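Local coordinates for protein putative NADPH-dependent oxidoreductase (PDB 3DB2) that probably acts as an NADPH-dependent oxidoreductase, a putative dehydrogenase pairing a Rossmann-fold nucleotide-binding domain with a GFO/IDH/MocA-type C-terminal domain, at residues Leu190-Gly204 against Val216-Ala229. Numbering follows the deposited sequence.
Sequences LQFLLGPVARVFNFG and VNQTLLEFEDGKQA
F201 and L220, R199 and E222, and F203 and Q218 are the hydrogen-bonded pairs of an antiparallel hairpin between strands 197-204 and 216-223, and they illustrate how a regular ladder absorbs an irregular end. Each pair exchanges two backbone bonds, among them F201 N to L220 O at 2.8 Å. At R199 the ladder slips by one residue: E222 O accepts from both A198 N and R199 N, a classic beta bulge.

Polar side chains add a second layer. The N202 amide swings across to strand 216-223 because chi1 (-172°) sets CG opposite the backbone nitrogen. There N202 ND2 gives a bond to N217 OD1 (2.8 Å), which probably sets the amide's orientation, since N217 ND2 is itself bonded to G176 O and T233 OG1; T219 OG1 also donates to N202 OD1, though the modelled 2.5 Å is very short and less sure. On the other face of the sheet R199 NH1 forms a salt bridge with E222 OE1 (2.9 Å), the guanidinium and carboxylate planes 72° apart; a water links the same nitrogen to F223 O, while NH2 pairs with E348. Replacing R199 with a leucine would probably leave E348 and E222 OE1 without this positive mate, though E222 OE2 still meets K205 of the second subunit.

Apolar contacts join the hairpin to the end of helix 183-194. L194 lays CB over one face of the F223 ring in a CH-pi contact, 4.1 Å from its centroid, and L190 CD2 rests on A229 CB (3.9 Å). Within the hairpin, V197 CG2 approaches F223 CE2 obliquely (3.5 Å).

The chemistry thus changes along the hairpin, from a greasy seam beside the helix to an amide-hydroxyl network farther along, while the charged pair ties the bulge to strand 347-348 and to the dimer interface.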
ATOM      1  N   LEU C 190      11.417  -7.186   3.311  1.00 16.02           N
ATOM      2  CA  LEU C 190      11.461  -6.701   1.931  1.00 14.20           C
ATOM      3  C   LEU C 190      12.792  -6.973   1.251  1.00 12.85           C
ATOM      4  O   LEU C 190      12.874  -7.359   0.091  1.00 19.59           O
ATOM      5  CB  LEU C 190      11.172  -5.192   1.903  1.00 15.44           C
ATOM      6  CG  LEU C 190       9.690  -4.838   2.132  1.00 16.68           C
ATOM      7  CD1 LEU C 190       9.514  -3.355   2.432  1.00 18.46           C
ATOM      8  CD2 LEU C 190       8.881  -5.240   0.913  1.00 20.00           C
ATOM      9  N   GLN C 191      13.900  -6.776   1.968  1.00 14.73           N
ATOM     10  CA  GLN C 191      15.206  -7.037   1.354  1.00 16.77           C
ATOM     11  C   GLN C 191      15.533  -8.521   1.387  1.00 16.04           C
ATOM     12  O   GLN C 191      16.278  -9.007   0.542  1.00 19.64           O
ATOM     13  CB  GLN C 191      16.240  -6.154   2.050  1.00 19.91           C
ATOM     14  CG  GLN C 191      15.992  -4.666   1.770  1.00 19.10           C
ATOM     15  CD  GLN C 191      17.092  -3.739   2.274  1.00 22.20           C
ATOM     16  OE1 GLN C 191      17.789  -3.060   1.531  1.00 18.12           O
ATOM     17  NE2 GLN C 191      17.270  -3.645   3.592  1.00 25.27           N
ATOM     18  N   PHE C 192      14.973  -9.283   2.323  1.00 14.22           N
ATOM     19  CA  PHE C 192      15.053 -10.740   2.277  1.00 15.17           C
ATOM     20  C   PHE C 192      14.391 -11.294   1.017  1.00 16.33           C
ATOM     21  O   PHE C 192      14.891 -12.145   0.275  1.00 15.35           O
ATOM     22  CB  PHE C 192      14.380 -11.323   3.510  1.00 17.37           C
ATOM     23  CG  PHE C 192      14.064 -12.800   3.440  1.00 16.33           C
ATOM     24  CD1 PHE C 192      15.121 -13.703   3.346  1.00 20.89           C
ATOM     25  CD2 PHE C 192      12.766 -13.281   3.483  1.00 17.46           C
ATOM     26  CE1 PHE C 192      14.861 -15.056   3.282  1.00 18.10           C
ATOM     27  CE2 PHE C 192      12.500 -14.635   3.391  1.00 19.51           C
ATOM     28  CZ  PHE C 192      13.568 -15.514   3.290  1.00 20.16           C
ATOM     29  N   LEU C 193      13.191 -10.778   0.735  1.00 16.09           N
ATOM     30  CA  LEU C 193      12.407 -11.250  -0.402  1.00 16.04           C
ATOM     31  C   LEU C 193      12.966 -10.773  -1.739  1.00 18.28           C
ATOM     32  O   LEU C 193      13.033 -11.598  -2.667  1.00 19.23           O
ATOM     33  CB  LEU C 193      10.963 -10.800  -0.227  1.00 19.60           C
ATOM     34  CG  LEU C 193      10.145 -11.389   0.919  1.00 22.87           C
ATOM     35  CD1 LEU C 193       8.716 -10.846   0.864  1.00 19.89           C
ATOM     36  CD2 LEU C 193      10.169 -12.916   0.865  1.00 31.18           C
ATOM     37  N   LEU C 194      13.358  -9.511  -1.827  1.00 18.52           N
ATOM     38  CA  LEU C 194      13.753  -8.899  -3.090  1.00 23.39           C
ATOM     39  C   LEU C 194      15.174  -8.366  -3.229  1.00 22.39           C
ATOM     40  O   LEU C 194      15.508  -7.859  -4.323  1.00 28.92           O
ATOM     41  CB  LEU C 194      12.832  -7.693  -3.361  1.00 18.90           C
ATOM     42  CG  LEU C 194      11.345  -7.977  -3.518  1.00 15.33           C
ATOM     43  CD1 LEU C 194      10.678  -6.812  -4.211  1.00 25.24           C
ATOM     44  CD2 LEU C 194      11.113  -9.272  -4.284  1.00 26.99           C
ATOM     45  N   GLY C 195      16.030  -8.429  -2.229  1.00 16.33           N
ATOM     46  CA  GLY C 195      17.357  -7.872  -2.356  1.00 18.29           C
ATOM     47  C   GLY C 195      17.410  -6.400  -1.936  1.00 20.24           C
ATOM     48  O   GLY C 195      16.411  -5.848  -1.460  1.00 19.23           O
ATOM     49  N   PRO C 196      18.567  -5.778  -2.081  1.00 20.94           N
ATOM     50  CA  PRO C 196      18.831  -4.465  -1.503  1.00 21.56           C
ATOM     51  C   PRO C 196      18.072  -3.297  -2.120  1.00 18.23           C
ATOM     52  O   PRO C 196      17.915  -3.074  -3.326  1.00 18.23           O
ATOM     53  CB  PRO C 196      20.345  -4.248  -1.733  1.00 22.52           C
ATOM     54  CG  PRO C 196      20.647  -5.126  -2.899  1.00 23.79           C
ATOM     55  CD  PRO C 196      19.762  -6.317  -2.751  1.00 18.36           C
ATOM     56  N   VAL C 197      17.580  -2.440  -1.237  1.00 21.62           N
ATOM     57  CA  VAL C 197      16.918  -1.200  -1.618  1.00 13.87           C
ATOM     58  C   VAL C 197      17.926  -0.210  -2.179  1.00 17.94           C
ATOM     59  O   VAL C 197      19.031  -0.099  -1.653  1.00 17.59           O
ATOM     60  CB  VAL C 197      16.197  -0.611  -0.398  1.00 17.05           C
ATOM     61  CG1 VAL C 197      15.665   0.769  -0.744  1.00 12.93           C
ATOM     62  CG2 VAL C 197      15.085  -1.552   0.070  1.00 16.67           C
ATOM     63  N   ALA C 198      17.560   0.507  -3.235  1.00 15.25           N
ATOM     64  CA  ALA C 198      18.413   1.544  -3.800  1.00 15.57           C
ATOM     65  C   ALA C 198      18.086   2.939  -3.302  1.00 13.47           C
ATOM     66  O   ALA C 198      18.945   3.796  -3.067  1.00 16.07           O
ATOM     67  CB  ALA C 198      18.331   1.522  -5.321  1.00 17.21           C
ATOM     68  N   ARG C 199      16.816   3.272  -3.187  1.00 15.09           N
ATOM     69  CA  ARG C 199      16.358   4.596  -2.806  1.00 12.89           C
ATOM     70  C   ARG C 199      14.986   4.537  -2.132  1.00 14.66           C
ATOM     71  O   ARG C 199      14.198   3.574  -2.264  1.00 16.80           O
ATOM     72  CB  ARG C 199      16.257   5.564  -3.990  1.00 19.88           C
ATOM     73  CG  ARG C 199      15.249   5.167  -5.071  1.00 19.49           C
ATOM     74  CD  ARG C 199      15.435   6.082  -6.306  1.00 23.51           C
ATOM     75  NE  ARG C 199      16.827   5.861  -6.749  1.00 18.07           N
ATOM     76  CZ  ARG C 199      17.203   4.818  -7.453  1.00 18.41           C
ATOM     77  NH1 ARG C 199      16.338   3.888  -7.869  1.00 18.34           N
ATOM     78  NH2 ARG C 199      18.508   4.773  -7.729  1.00 24.40           N
ATOM     79  N   VAL C 200      14.685   5.587  -1.370  1.00 11.22           N
ATOM     80  CA  VAL C 200      13.564   5.746  -0.486  0.50 13.27           C
ATOM     81  C   VAL C 200      12.863   7.088  -0.666  1.00 16.21           C
ATOM     82  O   VAL C 200      13.592   8.070  -0.822  1.00 18.12           O
ATOM     83  CB  VAL C 200      14.046   5.679   0.992  0.50 16.03           C
ATOM     84  CG1 VAL C 200      12.882   5.737   1.969  0.50 16.27           C
ATOM     85  CG2 VAL C 200      14.873   4.427   1.231  0.50 23.83           C
ATOM     86  N   PHE C 201      11.537   7.117  -0.578  1.00 11.44           N
ATOM     87  CA  PHE C 201      10.799   8.369  -0.419  1.00 13.85           C
ATOM     88  C   PHE C 201       9.795   8.138   0.727  1.00 13.53           C
ATOM     89  O   PHE C 201       9.126   7.111   0.795  1.00 15.50           O
ATOM     90  CB  PHE C 201      10.135   8.897  -1.692  1.00 13.23           C
ATOM     91  CG  PHE C 201       9.438  10.222  -1.428  1.00 16.23           C
ATOM     92  CD1 PHE C 201      10.170  11.397  -1.575  1.00 16.49           C
ATOM     93  CD2 PHE C 201       8.120  10.341  -1.017  1.00 16.45           C
ATOM     94  CE1 PHE C 201       9.594  12.630  -1.302  1.00 13.46           C
ATOM     95  CE2 PHE C 201       7.537  11.568  -0.762  1.00 14.67           C
ATOM     96  CZ  PHE C 201       8.282  12.719  -0.908  1.00 12.60           C
ATOM     97  N   ASN C 202       9.647   9.132   1.601  1.00 13.76           N
ATOM     98  CA  ASN C 202       8.637   8.980   2.654  1.00 11.12           C
ATOM     99  C   ASN C 202       7.823  10.253   2.867  1.00 15.98           C
ATOM    100  O   ASN C 202       8.386  11.344   2.854  1.00 15.57           O
ATOM    101  CB  ASN C 202       9.303   8.599   3.980  1.00 13.16           C
ATOM    102  CG  ASN C 202       8.381   8.235   5.100  1.00 16.45           C
ATOM    103  OD1 ASN C 202       7.646   7.251   5.079  1.00 23.14           O
ATOM    104  ND2 ASN C 202       8.368   8.985   6.191  1.00 22.52           N
ATOM    105  N   PHE C 203       6.527  10.100   3.103  1.00 14.93           N
ATOM    106  CA  PHE C 203       5.678  11.118   3.708  1.00 12.87           C
ATOM    107  C   PHE C 203       5.355  10.646   5.134  1.00 16.77           C
ATOM    108  O   PHE C 203       4.941   9.488   5.329  1.00 15.49           O
ATOM    109  CB  PHE C 203       4.414  11.382   2.954  1.00 16.09           C
ATOM    110  CG  PHE C 203       4.483  12.176   1.651  1.00 18.95           C
ATOM    111  CD1 PHE C 203       5.218  13.330   1.552  1.00 18.44           C
ATOM    112  CD2 PHE C 203       3.759  11.728   0.540  1.00 15.08           C
ATOM    113  CE1 PHE C 203       5.268  14.102   0.408  1.00 16.37           C
ATOM    114  CE2 PHE C 203       3.816  12.481  -0.625  1.00 16.14           C
ATOM    115  CZ  PHE C 203       4.567  13.640  -0.708  1.00 16.30           C
ATOM    116  N   GLY C 204       5.518  11.503   6.136  1.00 15.48           N
ATOM    117  CA  GLY C 204       5.110  11.031   7.468  1.00 13.03           C
ATOM    118  C   GLY C 204       5.054  12.177   8.476  1.00 14.52           C
ATOM    119  O   GLY C 204       5.738  13.185   8.295  1.00 14.01           O
ATOM    120  N   VAL C 216       2.861   8.198  11.800  1.00 13.06           N
ATOM    121  CA  VAL C 216       2.264   7.666  10.571  1.00 14.71           C
ATOM    122  C   VAL C 216       3.213   7.945   9.412  1.00 15.08           C
ATOM    123  O   VAL C 216       3.587   9.102   9.202  1.00 14.65           O
ATOM    124  CB  VAL C 216       0.895   8.292  10.273  1.00 12.64           C
ATOM    125  CG1 VAL C 216       0.358   7.829   8.914  1.00 16.57           C
ATOM    126  CG2 VAL C 216      -0.135   7.991  11.350  1.00 14.19           C
ATOM    127  N   ASN C 217       3.652   6.913   8.718  1.00 13.28           N
ATOM    128  CA  ASN C 217       4.507   6.992   7.573  1.00 12.95           C
ATOM    129  C   ASN C 217       3.884   6.172   6.405  1.00 12.26           C
ATOM    130  O   ASN C 217       3.259   5.157   6.661  1.00 13.66           O
ATOM    131  CB  ASN C 217       5.915   6.446   7.723  1.00 19.50           C
ATOM    132  CG  ASN C 217       6.715   7.095   8.844  1.00 15.43           C
ATOM    133  OD1 ASN C 217       7.265   8.163   8.663  1.00 15.58           O
ATOM    134  ND2 ASN C 217       6.734   6.350   9.945  1.00 19.34           N
ATOM    135  N   GLN C 218       4.128   6.671   5.211  1.00 12.22           N
ATOM    136  CA  GLN C 218       3.985   5.876   3.992  1.00 12.08           C
ATOM    137  C   GLN C 218       5.306   6.059   3.231  1.00 12.92           C
ATOM    138  O   GLN C 218       5.687   7.171   2.907  1.00 13.15           O
ATOM    139  CB  GLN C 218       2.785   6.305   3.203  1.00 12.71           C
ATOM    140  CG  GLN C 218       1.499   5.854   3.890  1.00 15.15           C
ATOM    141  CD  GLN C 218       0.241   6.084   3.092  1.00 14.10           C
ATOM    142  OE1 GLN C 218       0.062   7.184   2.558  1.00 15.67           O
ATOM    143  NE2 GLN C 218      -0.643   5.102   2.970  1.00 12.33           N
ATOM    144  N   THR C 219       5.952   4.938   2.936  1.00 12.93           N
ATOM    145  CA  THR C 219       7.294   4.953   2.378  1.00 13.98           C
ATOM    146  C   THR C 219       7.297   4.181   1.050  1.00 13.54           C
ATOM    147  O   THR C 219       6.747   3.064   1.081  1.00 13.73           O
ATOM    148  CB  THR C 219       8.305   4.280   3.322  1.00 12.65           C
ATOM    149  OG1 THR C 219       8.156   4.891   4.602  1.00 17.21           O
ATOM    150  CG2 THR C 219       9.710   4.508   2.803  1.00 17.53           C
ATOM    151  N   LEU C 220       7.897   4.793   0.051  1.00 13.05           N
ATOM    152  CA  LEU C 220       8.168   4.101  -1.207  1.00 15.39           C
ATOM    153  C   LEU C 220       9.662   3.745  -1.285  1.00 15.06           C
ATOM    154  O   LEU C 220      10.547   4.495  -0.904  1.00 14.99           O
ATOM    155  CB  LEU C 220       7.793   4.945  -2.411  1.00 13.95           C
ATOM    156  CG  LEU C 220       6.330   5.366  -2.481  1.00 11.82           C
ATOM    157  CD1 LEU C 220       6.090   6.092  -3.811  1.00 20.22           C
ATOM    158  CD2 LEU C 220       5.382   4.197  -2.307  1.00 14.07           C
ATOM    159  N   LEU C 221       9.921   2.577  -1.822  1.00 14.50           N
ATOM    160  CA  LEU C 221      11.228   2.012  -2.071  0.50 15.34           C
ATOM    161  C   LEU C 221      11.372   1.596  -3.530  1.00 15.76           C
ATOM    162  O   LEU C 221      10.450   1.075  -4.143  1.00 14.34           O
ATOM    163  CB  LEU C 221      11.463   0.796  -1.166  0.50 16.81           C
ATOM    164  CG  LEU C 221      10.995   0.962   0.286  0.50 16.95           C
ATOM    165  CD1 LEU C 221      10.307  -0.301   0.775  0.50 21.69           C
ATOM    166  CD2 LEU C 221      12.168   1.309   1.176  0.50 20.75           C
ATOM    167  N   GLU C 222      12.544   1.825  -4.099  1.00 18.86           N
ATOM    168  CA  GLU C 222      12.941   1.236  -5.381  1.00 15.42           C
ATOM    169  C   GLU C 222      14.163   0.360  -5.098  1.00 16.36           C
ATOM    170  O   GLU C 222      15.074   0.855  -4.410  1.00 17.33           O
ATOM    171  CB  GLU C 222      13.317   2.229  -6.450  1.00 22.02           C
ATOM    172  CG  GLU C 222      12.158   3.017  -7.013  1.00 30.53           C
ATOM    173  CD  GLU C 222      12.510   3.596  -8.380  1.00 30.08           C
ATOM    174  OE1 GLU C 222      13.560   4.245  -8.520  1.00 24.86           O
ATOM    175  OE2 GLU C 222      11.708   3.401  -9.312  1.00 28.12           O
ATOM    176  N   PHE C 223      14.156  -0.846  -5.609  1.00 18.44           N
ATOM    177  CA  PHE C 223      15.200  -1.840  -5.400  1.00 18.01           C
ATOM    178  C   PHE C 223      16.334  -1.652  -6.413  1.00 20.50           C
ATOM    179  O   PHE C 223      16.141  -0.972  -7.415  1.00 19.33           O
ATOM    180  CB  PHE C 223      14.640  -3.280  -5.470  1.00 17.67           C
ATOM    181  CG  PHE C 223      13.855  -3.510  -4.164  1.00 18.62           C
ATOM    182  CD1 PHE C 223      12.522  -3.154  -4.097  1.00 21.55           C
ATOM    183  CD2 PHE C 223      14.489  -4.046  -3.073  1.00 17.93           C
ATOM    184  CE1 PHE C 223      11.800  -3.310  -2.921  1.00 20.32           C
ATOM    185  CE2 PHE C 223      13.783  -4.177  -1.871  1.00 22.82           C
ATOM    186  CZ  PHE C 223      12.461  -3.786  -1.801  1.00 19.82           C
ATOM    187  N   GLU C 224      17.491  -2.245  -6.125  1.00 19.32           N
ATOM    188  CA  GLU C 224      18.622  -2.107  -7.044  1.00 28.18           C
ATOM    189  C   GLU C 224      18.302  -2.732  -8.397  1.00 26.66           C
ATOM    190  O   GLU C 224      18.824  -2.301  -9.424  1.00 28.18           O
ATOM    191  CB  GLU C 224      19.868  -2.726  -6.393  1.00 23.67           C
ATOM    192  CG  GLU C 224      20.799  -1.710  -5.763  1.00 39.30           C
ATOM    193  CD  GLU C 224      20.890  -1.777  -4.255  1.00 50.96           C
ATOM    194  OE1 GLU C 224      22.039  -1.915  -3.770  1.00 49.83           O
ATOM    195  OE2 GLU C 224      19.831  -1.695  -3.591  1.00 48.95           O
ATOM    196  N   ASP C 225      17.421  -3.728  -8.409  1.00 23.25           N
ATOM    197  CA  ASP C 225      17.023  -4.335  -9.692  1.00 27.76           C
ATOM    198  C   ASP C 225      15.794  -3.704 -10.323  1.00 26.10           C
ATOM    199  O   ASP C 225      15.276  -4.195 -11.328  1.00 27.56           O
ATOM    200  CB  ASP C 225      16.831  -5.844  -9.506  1.00 26.65           C
ATOM    201  CG  ASP C 225      15.554  -6.262  -8.823  1.00 28.85           C
ATOM    202  OD1 ASP C 225      14.805  -5.393  -8.325  1.00 24.24           O
ATOM    203  OD2 ASP C 225      15.255  -7.478  -8.783  1.00 27.01           O
ATOM    204  N   GLY C 226      15.260  -2.599  -9.819  1.00 21.12           N
ATOM    205  CA  GLY C 226      14.131  -1.959 -10.450  1.00 20.08           C
ATOM    206  C   GLY C 226      12.770  -2.251  -9.858  1.00 18.49           C
ATOM    207  O   GLY C 226      11.817  -1.545 -10.155  1.00 16.73           O
ATOM    208  N   LYS C 227      12.669  -3.294  -9.049  1.00 15.71           N
ATOM    209  CA  LYS C 227      11.395  -3.695  -8.438  1.00 13.86           C
ATOM    210  C   LYS C 227      11.012  -2.619  -7.436  1.00 17.19           C
ATOM    211  O   LYS C 227      11.885  -1.810  -7.082  1.00 15.29           O
ATOM    212  CB  LYS C 227      11.527  -5.063  -7.813  1.00 15.51           C
ATOM    213  CG  LYS C 227      11.819  -6.197  -8.783  1.00 21.53           C
ATOM    214  CD  LYS C 227      11.533  -7.528  -8.074  1.00 21.83           C
ATOM    215  CE  LYS C 227      11.708  -8.692  -9.037  1.00 22.53           C
ATOM    216  NZ  LYS C 227      13.103  -8.747  -9.536  1.00 24.73           N
ATOM    217  N   GLN C 228       9.756  -2.600  -6.987  1.00 15.14           N
ATOM    218  CA  GLN C 228       9.316  -1.511  -6.129  1.00 12.91           C
ATOM    219  C   GLN C 228       8.561  -2.007  -4.903  1.00 12.45           C
ATOM    220  O   GLN C 228       8.011  -3.107  -4.952  1.00 14.43           O
ATOM    221  CB  GLN C 228       8.371  -0.591  -6.884  1.00 16.26           C
ATOM    222  CG  GLN C 228       9.032   0.146  -8.020  1.00 22.41           C
ATOM    223  CD  GLN C 228       8.145   1.093  -8.787  1.00 27.92           C
ATOM    224  OE1 GLN C 228       8.247   1.175 -10.020  1.00 20.46           O
ATOM    225  NE2 GLN C 228       7.301   1.844  -8.083  1.00 20.12           N
ATOM    226  N   ALA C 229       8.540  -1.205  -3.848  1.00 11.59           N
ATOM    227  CA  ALA C 229       7.720  -1.563  -2.688  1.00 11.61           C
ATOM    228  C   ALA C 229       7.175  -0.301  -1.999  1.00 15.09           C
ATOM    229  O   ALA C 229       7.744   0.777  -2.113  1.00 13.44           O
ATOM    230  CB  ALA C 229       8.470  -2.420  -1.702  1.00 13.73           C
TER
HETATM  231  O   HOH W   1      16.982   1.126  -8.895  1.00 25.76           O